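Aminofutalosine deaminase (Helicobacter pylori, PDB 7LKK) deaminates aminofutalosine in the menaquinone pathway, a metal-dependent hydrolysis of a carbon-nitrogen bond carried out by an amidohydrolase-family enzyme. Local coordinates at residues 218-224 with 271-277; 296-302 with 322-328; 42-48 with 379-385. All coordinates share one frame; numbering follows the deposited sequence. Where two conformers were deposited one is given.

Contact 1. Residues 218-224 with 271-277. With FE (Fe (III) ion), chain E; MCF ((8R)-3-(5-S-methyl-5-thio-beta-D-ribofuranosyl)-3,6,7,8-tetrahydroimidazo[4,5-d][1,3]diazepin-8-ol), chain J.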
# COMPACT_ATOMS: atom_id res chain seq x y z
N LEU A 218 -1.98 -15.74 25.72
CA LEU A 218 -2.53 -16.62 24.69
C LEU A 218 -2.78 -15.83 23.42
O LEU A 218 -2.99 -14.61 23.45
CB LEU A 218 -3.83 -17.30 25.15
CG LEU A 218 -3.67 -18.46 26.13
CD1 LEU A 218 -4.97 -18.73 26.87
CD2 LEU A 218 -3.19 -19.71 25.40
N SER A 219 -2.76 -16.54 22.29
CA SER A 219 -3.02 -15.94 20.99
C SER A 219 -3.69 -17.00 20.12
O SER A 219 -3.49 -18.20 20.32
CB SER A 219 -1.74 -15.43 20.33
OG SER A 219 -2.02 -14.77 19.11
N THR A 220 -4.50 -16.54 19.17
CA THR A 220 -5.22 -17.46 18.30
C THR A 220 -5.67 -16.73 17.05
O THR A 220 -5.92 -15.52 17.08
CB THR A 220 -6.42 -18.10 19.02
OG1 THR A 220 -7.03 -19.08 18.17
CG2 THR A 220 -7.45 -17.04 19.40
N HIS A 221 -5.73 -17.47 15.94
CA HIS A 221 -6.34 -16.98 14.71
C HIS A 221 -7.84 -17.25 14.77
O HIS A 221 -8.26 -18.37 15.10
CB HIS A 221 -5.73 -17.65 13.48
CG HIS A 221 -4.25 -17.47 13.37
ND1 HIS A 221 -3.35 -18.43 13.79
CD2 HIS A 221 -3.51 -16.45 12.88
CE1 HIS A 221 -2.12 -18.00 13.56
NE2 HIS A 221 -2.19 -16.80 13.01
N PHE A 222 -8.65 -16.24 14.47
CA PHE A 222 -10.09 -16.35 14.65
C PHE A 222 -10.82 -15.79 13.43
O PHE A 222 -10.63 -14.62 13.09
CB PHE A 222 -10.54 -15.63 15.92
CG PHE A 222 -11.97 -15.89 16.28
CD1 PHE A 222 -12.42 -17.18 16.52
CD2 PHE A 222 -12.88 -14.84 16.37
CE1 PHE A 222 -13.73 -17.42 16.85
CE2 PHE A 222 -14.20 -15.08 16.70
CZ PHE A 222 -14.63 -16.37 16.94
N LEU A 223 -11.65 -16.62 12.81
CA LEU A 223 -12.57 -16.23 11.74
C LEU A 223 -11.89 -15.35 10.69
O LEU A 223 -12.28 -14.22 10.42
CB LEU A 223 -13.82 -15.55 12.33
CG LEU A 223 -14.61 -16.47 13.29
CD1 LEU A 223 -15.95 -15.86 13.68
CD2 LEU A 223 -14.81 -17.85 12.68
N GLU A 224 -10.83 -15.92 10.12
CA GLU A 224 -10.01 -15.26 9.11
C GLU A 224 -10.56 -15.40 7.70
O GLU A 224 -10.12 -14.68 6.80
CB GLU A 224 -8.59 -15.83 9.19
CG GLU A 224 -7.55 -15.13 8.34
CD GLU A 224 -6.18 -15.76 8.48
OE1 GLU A 224 -6.06 -16.77 9.20
OE2 GLU A 224 -5.22 -15.23 7.88
N THR A 271 -5.99 -13.02 26.02
CA THR A 271 -5.85 -13.71 24.74
C THR A 271 -5.91 -12.73 23.58
O THR A 271 -6.82 -11.89 23.51
CB THR A 271 -6.95 -14.77 24.57
OG1 THR A 271 -6.85 -15.75 25.61
CG2 THR A 271 -6.81 -15.47 23.22
N LEU A 272 -4.94 -12.83 22.67
CA LEU A 272 -4.95 -12.08 21.43
C LEU A 272 -5.75 -12.83 20.38
O LEU A 272 -5.51 -14.02 20.13
CB LEU A 272 -3.52 -11.84 20.92
CG LEU A 272 -2.64 -10.76 21.56
CD1 LEU A 272 -2.31 -11.08 23.01
CD2 LEU A 272 -1.37 -10.58 20.74
N PHE A 273 -6.71 -12.14 19.77
CA PHE A 273 -7.51 -12.68 18.68
C PHE A 273 -7.10 -11.99 17.39
O PHE A 273 -7.24 -10.77 17.27
CB PHE A 273 -9.01 -12.49 18.94
CG PHE A 273 -9.59 -13.47 19.90
CD1 PHE A 273 -9.44 -13.30 21.27
CD2 PHE A 273 -10.29 -14.58 19.44
CE1 PHE A 273 -9.98 -14.21 22.16
CE2 PHE A 273 -10.82 -15.49 20.33
CZ PHE A 273 -10.67 -15.31 21.69
N VAL A 274 -6.56 -12.77 16.44
CA VAL A 274 -5.96 -12.24 15.23
C VAL A 274 -6.94 -12.37 14.07
O VAL A 274 -7.66 -13.37 13.96
CB VAL A 274 -4.64 -12.96 14.91
CG1 VAL A 274 -3.94 -12.32 13.72
CG2 VAL A 274 -3.73 -12.95 16.13
N HIS A 275 -6.97 -11.34 13.21
CA HIS A 275 -7.74 -11.26 11.96
C HIS A 275 -9.19 -10.86 12.22
O HIS A 275 -9.51 -9.66 12.21
CB HIS A 275 -7.65 -12.57 11.19
CG HIS A 275 -6.24 -12.98 10.86
ND1 HIS A 275 -5.37 -12.15 10.17
CD2 HIS A 275 -5.54 -14.10 11.14
CE1 HIS A 275 -4.21 -12.76 10.04
NE2 HIS A 275 -4.28 -13.94 10.62
N ASN A 276 -10.08 -11.83 12.43
CA ASN A 276 -11.45 -11.62 12.90
C ASN A 276 -12.39 -10.96 11.89
O ASN A 276 -13.49 -10.54 12.28
CB ASN A 276 -11.51 -10.78 14.19
CG ASN A 276 -10.45 -11.17 15.20
OD1 ASN A 276 -10.58 -12.17 15.90
ND2 ASN A 276 -9.40 -10.36 15.30
N GLN A 277 -12.01 -10.86 10.61
CA GLN A 277 -12.84 -10.09 9.68
C GLN A 277 -14.21 -10.71 9.46
O GLN A 277 -15.14 -10.00 9.06
CB GLN A 277 -12.16 -9.94 8.32
CG GLN A 277 -10.68 -9.64 8.37
CD GLN A 277 -9.85 -10.90 8.27
OE1 GLN A 277 -9.67 -11.60 9.26
NE2 GLN A 277 -9.38 -11.20 7.07
FE FE E . -0.55 -15.53 11.88
O8 MCF J . -1.81 -16.00 10.46
C8 MCF J . -1.36 -16.25 9.15
C7 MCF J . -2.49 -16.71 8.22
N6 MCF J . -3.47 -17.47 8.95
C5 MCF J . -3.05 -18.55 9.81
N4 MCF J . -1.67 -18.98 10.03
C10 MCF J . -0.35 -18.53 9.51
C9 MCF J . -0.17 -17.23 9.10
N1 MCF J . 1.09 -17.11 8.69
C2 MCF J . 1.71 -18.27 8.85
N3 MCF J . 0.83 -19.13 9.36
C1S MCF J . 1.17 -20.56 9.67
C2S MCF J . 0.61 -21.07 11.01
O2S MCF J . 1.44 -20.73 12.04
O4S MCF J . 0.64 -21.33 8.80
C4S MCF J . 0.44 -22.76 9.53
C3S MCF J . 0.59 -22.58 10.81
O3S MCF J . 1.91 -23.16 11.24
C5S MCF J . -0.96 -23.29 9.23
S5S MCF J . -0.93 -25.10 9.23
C6S MCF J . -2.62 -25.73 9.45
O HOH W 1 -7.84 -13.54 5.46

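Contact 2. Residues 296-302 with 322-328. With MCF ((8R)-3-(5-S-methyl-5-thio-beta-D-ribofuranosyl)-3,6,7,8-tetrahydroimidazo[4,5-d][1,3]diazepin-8-ol), chain J; EDO (1,2-ethanediol), chain G.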
# COMPACT_ATOMS: atom_id res chain seq x y z
N LEU A 296 -7.77 -7.55 19.93
CA LEU A 296 -7.90 -7.80 18.51
C LEU A 296 -6.65 -7.35 17.77
O LEU A 296 -6.18 -6.22 17.95
CB LEU A 296 -9.12 -7.08 17.95
CG LEU A 296 -10.49 -7.49 18.50
CD1 LEU A 296 -11.60 -6.90 17.65
CD2 LEU A 296 -10.61 -9.01 18.57
N ILE A 297 -6.10 -8.24 16.95
CA ILE A 297 -4.93 -7.96 16.12
C ILE A 297 -5.38 -8.00 14.66
O ILE A 297 -6.04 -8.95 14.24
CB ILE A 297 -3.79 -8.95 16.37
CG1 ILE A 297 -3.60 -9.19 17.88
CG2 ILE A 297 -2.50 -8.46 15.73
CD1 ILE A 297 -3.12 -7.98 18.64
N THR A 298 -5.01 -6.97 13.90
CA THR A 298 -5.40 -6.88 12.50
C THR A 298 -4.16 -6.86 11.61
O THR A 298 -3.16 -6.21 11.93
CB THR A 298 -6.28 -5.64 12.25
OG1 THR A 298 -6.79 -5.67 10.91
CG2 THR A 298 -5.50 -4.34 12.49
N CYS A 299 -4.23 -7.60 10.51
CA CYS A 299 -3.13 -7.72 9.56
C CYS A 299 -3.66 -7.36 8.18
O CYS A 299 -4.11 -8.24 7.43
CB CYS A 299 -2.52 -9.12 9.59
SG CYS A 299 -2.05 -9.70 11.24
N PRO A 300 -3.61 -6.08 7.79
CA PRO A 300 -4.29 -5.66 6.55
C PRO A 300 -3.77 -6.33 5.28
O PRO A 300 -4.58 -6.72 4.43
CB PRO A 300 -4.07 -4.14 6.52
CG PRO A 300 -2.99 -3.86 7.52
CD PRO A 300 -3.07 -4.94 8.55
N PHE A 301 -2.46 -6.45 5.11
CA PHE A 301 -1.95 -7.01 3.86
C PHE A 301 -2.24 -8.51 3.77
O PHE A 301 -2.64 -9.00 2.71
CB PHE A 301 -0.45 -6.74 3.72
CG PHE A 301 0.01 -6.61 2.29
CD1 PHE A 301 0.35 -7.72 1.55
CD2 PHE A 301 0.09 -5.36 1.69
CE1 PHE A 301 0.77 -7.61 0.24
CE2 PHE A 301 0.51 -5.23 0.38
CZ PHE A 301 0.85 -6.36 -0.35
N SER A 302 -2.05 -9.24 4.87
CA SER A 302 -2.38 -10.66 4.88
C SER A 302 -3.86 -10.88 4.60
O SER A 302 -4.22 -11.78 3.83
CB SER A 302 -1.99 -11.27 6.22
OG SER A 302 -2.51 -12.58 6.36
N SER A 322 -10.75 -2.43 20.44
CA SER A 322 -9.74 -1.68 19.70
C SER A 322 -8.80 -2.67 19.03
O SER A 322 -8.81 -3.87 19.33
CB SER A 322 -8.96 -0.73 20.62
OG SER A 322 -8.45 -1.43 21.75
N VAL A 323 -7.96 -2.17 18.13
CA VAL A 323 -7.11 -3.05 17.33
C VAL A 323 -5.65 -2.65 17.50
O VAL A 323 -5.31 -1.49 17.74
CB VAL A 323 -7.50 -3.04 15.84
CG1 VAL A 323 -8.93 -3.52 15.66
CG2 VAL A 323 -7.32 -1.64 15.25
N SER A 324 -4.78 -3.65 17.39
CA SER A 324 -3.36 -3.47 17.14
C SER A 324 -3.05 -3.97 15.73
O SER A 324 -3.64 -4.94 15.25
CB SER A 324 -2.51 -4.23 18.17
OG SER A 324 -2.92 -3.95 19.49
N VAL A 325 -2.11 -3.30 15.08
CA VAL A 325 -1.76 -3.58 13.69
C VAL A 325 -0.45 -4.36 13.65
O VAL A 325 0.55 -3.94 14.25
CB VAL A 325 -1.65 -2.28 12.86
CG1 VAL A 325 -1.35 -2.61 11.40
CG2 VAL A 325 -2.92 -1.47 12.99
N ALA A 326 -0.45 -5.48 12.93
CA ALA A 326 0.70 -6.36 12.85
C ALA A 326 0.94 -6.78 11.40
O ALA A 326 0.04 -6.75 10.56
CB ALA A 326 0.53 -7.61 13.73
N THR A 327 2.19 -7.19 11.13
CA THR A 327 2.61 -7.51 9.77
C THR A 327 2.26 -8.93 9.35
O THR A 327 2.26 -9.22 8.15
CB THR A 327 4.13 -7.34 9.63
OG1 THR A 327 4.79 -8.22 10.55
CG2 THR A 327 4.53 -5.91 9.94
N ASP A 328 1.97 -9.82 10.31
CA ASP A 328 1.96 -11.26 10.06
C ASP A 328 3.34 -11.68 9.58
O ASP A 328 4.32 -10.97 9.81
CB ASP A 328 0.87 -11.64 9.05
CG ASP A 328 0.07 -12.86 9.48
OD1 ASP A 328 0.53 -13.58 10.39
OD2 ASP A 328 -1.01 -13.10 8.91
O8 MCF J . -1.81 -16.00 10.46
C8 MCF J . -1.36 -16.25 9.15
C7 MCF J . -2.49 -16.71 8.22
N6 MCF J . -3.47 -17.47 8.95
C5 MCF J . -3.05 -18.55 9.81
N4 MCF J . -1.67 -18.98 10.03
C10 MCF J . -0.35 -18.53 9.51
C9 MCF J . -0.17 -17.23 9.10
N1 MCF J . 1.09 -17.11 8.69
C2 MCF J . 1.71 -18.27 8.85
N3 MCF J . 0.83 -19.13 9.36
C1S MCF J . 1.17 -20.56 9.67
C2S MCF J . 0.61 -21.07 11.01
O2S MCF J . 1.44 -20.73 12.04
O4S MCF J . 0.64 -21.33 8.80
C4S MCF J . 0.44 -22.76 9.53
C3S MCF J . 0.59 -22.58 10.81
O3S MCF J . 1.91 -23.16 11.24
C5S MCF J . -0.96 -23.29 9.23
S5S MCF J . -0.93 -25.10 9.23
C6S MCF J . -2.62 -25.73 9.45
C1 EDO G . -6.84 0.60 24.64
O1 EDO G . -7.99 0.33 23.83
C2 EDO G . -7.17 0.29 26.10
O2 EDO G . -8.28 1.10 26.52
O HOH W 2 -5.14 -5.09 20.53
O HOH W 3 -9.26 -5.34 21.48
O HOH W 4 -0.56 -8.35 7.12

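Contact 3. Residues 42-48 with 379-385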
# COMPACT_ATOMS: atom_id res chain seq x y z
N ASP A 42 16.90 6.80 31.55
CA ASP A 42 17.99 5.85 31.69
C ASP A 42 17.54 4.55 31.03
O ASP A 42 17.40 4.50 29.80
CB ASP A 42 18.35 5.63 33.17
CG ASP A 42 17.14 5.66 34.08
OD1 ASP A 42 16.11 5.06 33.73
OD2 ASP A 42 17.23 6.28 35.17
N GLU A 43 17.25 3.52 31.82
CA GLU A 43 16.57 2.35 31.27
C GLU A 43 15.07 2.57 31.16
O GLU A 43 14.41 1.93 30.34
CB GLU A 43 16.85 1.11 32.13
CG GLU A 43 18.26 0.56 31.98
CD GLU A 43 19.21 1.06 33.05
OE1 GLU A 43 18.80 1.95 33.83
OE2 GLU A 43 20.35 0.58 33.11
N LYS A 44 14.51 3.47 31.97
CA LYS A 44 13.11 3.84 31.92
C LYS A 44 12.99 5.32 31.57
O LYS A 44 13.96 6.08 31.68
CB LYS A 44 12.40 3.56 33.25
CG LYS A 44 12.59 2.14 33.79
CD LYS A 44 11.86 1.13 32.93
CE LYS A 44 11.63 -0.17 33.70
NZ LYS A 44 12.78 -1.11 33.56
N ILE A 45 11.79 5.72 31.17
CA ILE A 45 11.51 7.13 30.96
C ILE A 45 11.41 7.81 32.32
O ILE A 45 10.60 7.41 33.17
CB ILE A 45 10.22 7.32 30.14
CG1 ILE A 45 10.39 6.74 28.74
CG2 ILE A 45 9.85 8.80 30.08
CD1 ILE A 45 9.10 6.56 27.99
N VAL A 46 12.22 8.84 32.53
CA VAL A 46 12.32 9.50 33.83
C VAL A 46 11.48 10.77 33.88
O VAL A 46 10.74 10.99 34.84
CB VAL A 46 13.80 9.80 34.16
CG1 VAL A 46 13.90 10.69 35.39
CG2 VAL A 46 14.57 8.51 34.37
N GLU A 47 11.56 11.61 32.85
CA GLU A 47 10.86 12.88 32.86
C GLU A 47 10.60 13.33 31.43
O GLU A 47 11.41 13.09 30.53
CB GLU A 47 11.66 13.95 33.62
CG GLU A 47 10.89 15.23 33.88
CD GLU A 47 11.62 16.17 34.83
OE1 GLU A 47 12.35 15.67 35.71
OE2 GLU A 47 11.47 17.40 34.69
N ILE A 48 9.46 13.99 31.23
CA ILE A 48 9.06 14.55 29.95
C ILE A 48 8.82 16.04 30.13
O ILE A 48 8.33 16.47 31.18
CB ILE A 48 7.81 13.85 29.39
CG1 ILE A 48 8.00 12.34 29.36
CG2 ILE A 48 7.48 14.36 27.99
CD1 ILE A 48 6.71 11.56 29.35
N ILE A 379 5.13 7.19 25.59
CA ILE A 379 6.12 8.08 26.20
C ILE A 379 5.49 8.59 27.49
O ILE A 379 4.73 9.56 27.50
CB ILE A 379 6.53 9.21 25.26
CG1 ILE A 379 7.27 8.65 24.05
CG2 ILE A 379 7.41 10.21 25.99
CD1 ILE A 379 7.79 9.70 23.10
N GLU A 380 5.82 7.92 28.60
CA GLU A 380 5.26 8.24 29.90
C GLU A 380 6.27 7.80 30.96
O GLU A 380 6.95 6.78 30.78
CB GLU A 380 3.91 7.54 30.11
CG GLU A 380 3.18 7.92 31.39
CD GLU A 380 1.89 7.15 31.57
OE1 GLU A 380 1.64 6.22 30.77
OE2 GLU A 380 1.13 7.46 32.51
N THR A 381 6.37 8.57 32.04
CA THR A 381 7.32 8.26 33.09
C THR A 381 7.08 6.86 33.64
O THR A 381 5.93 6.43 33.79
CB THR A 381 7.23 9.29 34.22
OG1 THR A 381 5.92 9.25 34.81
CG2 THR A 381 7.50 10.69 33.69
N ASN A 382 8.18 6.14 33.89
CA ASN A 382 8.27 4.78 34.41
C ASN A 382 8.07 3.73 33.32
O ASN A 382 8.24 2.54 33.60
CB ASN A 382 7.29 4.49 35.56
CG ASN A 382 7.44 5.47 36.71
OD1 ASN A 382 8.56 5.84 37.08
ND2 ASN A 382 6.32 5.90 37.28
N LYS A 383 7.72 4.11 32.10
CA LYS A 383 7.71 3.15 31.00
C LYS A 383 9.14 2.88 30.53
O LYS A 383 10.07 3.64 30.82
CB LYS A 383 6.86 3.66 29.84
CG LYS A 383 5.42 3.96 30.20
CD LYS A 383 4.53 2.76 29.93
CE LYS A 383 3.11 3.00 30.41
NZ LYS A 383 2.31 1.74 30.43
N ARG A 384 9.30 1.78 29.81
CA ARG A 384 10.61 1.46 29.25
C ARG A 384 11.05 2.54 28.28
O ARG A 384 10.24 3.16 27.58
CB ARG A 384 10.57 0.11 28.53
CG ARG A 384 10.43 -1.10 29.45
CD ARG A 384 10.30 -2.37 28.63
NE ARG A 384 11.25 -2.37 27.52
CZ ARG A 384 12.45 -2.94 27.57
NH1 ARG A 384 12.86 -3.56 28.67
NH2 ARG A 384 13.25 -2.88 26.51
N ALA A 385 12.36 2.78 28.24
CA ALA A 385 12.95 3.73 27.30
C ALA A 385 13.17 3.07 25.93
O ALA A 385 14.29 2.92 25.44
CB ALA A 385 14.26 4.29 27.86

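Contact 1. Residues 218-224 with 271-277
Glu224 lays its carboxylate over one face of the His275 imidazole, the two planes only 13° apart, with OE2 3.2 Å from His275 NE2. That approach comes from above the ring, so it is a stack and not a hydrogen bond; Glu224 CG adds a CH-pi contact 3.8 Å from the centroid of the His275 ring. The Glu224 chain, extended beyond CG, carries the carboxylate to the inhibitor, where OE1 accepts from N6 of the methylthio-coformycin at 2.7 Å. The N-H of His275 NE2 stays within its own ring plane and points almost straight at O8 of the inhibitor, 3.2 Å away. His221 stands beside His275 rim to rim, planes 17° apart, and gives NE2 to the iron at 2.4 Å; C5 and N4 of the inhibitor's diazepine ring lie over one face of His221. Its ND1 is hydrogen-bonded to His194 O, so iron and carbonyl together hold the ring's rotation.

On the other side of the strands aromatic rings and methyl groups meet. Phe273 presents its edge to the face of Phe222 in a T-shaped pair, planes at 84°, while CG2 of Thr220 sits over the face of Phe273. Asn276 ND2 donates to Phe273 O at 3.0 Å, holding the amide so that OD1 meets the rim of Phe222; OD1 is buried without a polar partner.

The strands pair in parallel, with backbone bonds such as Val274 N to Thr220 O. Neighbouring parallel strands whose C-terminal ends carry the metal and ligand residues are characteristic of the TIM-barrel active site of metal-dependent amidohydrolases.

Contact 2. Residues 296-302 with 322-328
Ile297 meets Ala326 just past the end of strand 323-325, which runs parallel to strand 296-298 in the amidohydrolase TIM barrel, the two axes approaching to 4.6 Å. The Ile297 side chain forks: CG2 rests against the Ala326 methyl at 3.7 Å, and CD1 reaches back to Ser324 CB, on the same face of the strands, at 3.8 Å. The small Ala326 and Ser324 thus leave room for the branched isoleucine, which also touches His79 of the metal site.

The other side is filled by methyl groups. Thr298 has CG2 between its backbone N and carbonyl carbon (chi1 -172° for OG1), a rotation that puts this methyl against Val325 CG2 and near Val323 CB. Val325 CG1 touches CD of Pro300 at 4.1 Å, the two side chains crossing at about a right angle, where the chain turns into helix 300-305. Backbone bonds fix the register, among them Thr298 N to Ser324 O at 2.8 Å with an N-H...O angle of 171°.

Past the strand ends, SG of Cys299, the N-cap of that helix, touches both the Ala326 methyl and Asp328 CB, which lie in nearly perpendicular directions from it. Asp328 is an iron ligand, and its other neighbours include His79, His81 and His275. Ser302, from the first turn of the helix, comes up beside OD2 of this carboxylate: Ser302 OG lies 3.0 Å from Asp328 OD2, which is itself 3.2 Å from C8 of the bound inhibitor.

Contact 3. Residues 42-48 with 379-385
Ile45 packs its side chain against main-chain atoms at the two ends of a type II beta turn and beside it, so that it meets backbone more than side chains. The turn runs from Glu380 to Lys383 and is closed by a bond from Lys383 N to Glu380 O at 3.1 Å. Ile45 CB and CD1 both lie close to Glu380 O, and CD1 continues toward the Ile379 backbone and Arg384 O. The main chain of Ile45 grips the same turn twice: its N donates to Lys383 O at 2.7 Å, and its O accepts from Asn382 N at 2.8 Å. Their N-H...O angles of 169° and 175° show two nearly straight bonds. A third, from Ala385 N to Glu43 O, extends the connection at 3.1 Å, and the Ala385 methyl packs beside this carbonyl.

At the other end, Ile48 CD1 comes 3.7 Å from Ile379 CG2 and also touches Ile379 O. Thr381 OG1 lies between the backbone N and the carbonyl carbon (chi1 62°), which leaves CG2 anti to the carbonyl carbon, against Val46 O. Lys44 CD rests against Lys383 O and Arg384 CA, while the Arg384 guanidinium forms a salt bridge with Asp386. An Asx turn shapes the approach to the strand, with Asp42 OD1 accepting from Lys44 N at 2.9 Å.

Val46 and Glu47 form a classic beta bulge opposite Val40. The contact joins strand 45-50, an outermost strand within this chain of a four-stranded mixed sheet, to the loop between helix 366-371 and strand 387-391; strand 37-41 packs against it through Val39, touching both Ile45 and Ile379.

Contacts 1 and 2 are neighbours in the barrel, their centres 10 Å apart, because strands 269-275 and 294-298 lie side by side: His275 N and Ile297 O are 2.8 Å apart, a probable hydrogen bond. They follow one another along the chain; each supplies a ligand of the same iron, His221 or Asp328, and both touch the inhibitor. Contact 3 brackets both in sequence, its segments 331 residues apart at their closest ends. Its centre lies about 31 Å from that of contact 1 and about 27 Å from that of contact 2, away from the active site. Two contacts thus contribute to the active-site pocket, whereas the third ties an N-terminal sheet to a late loop.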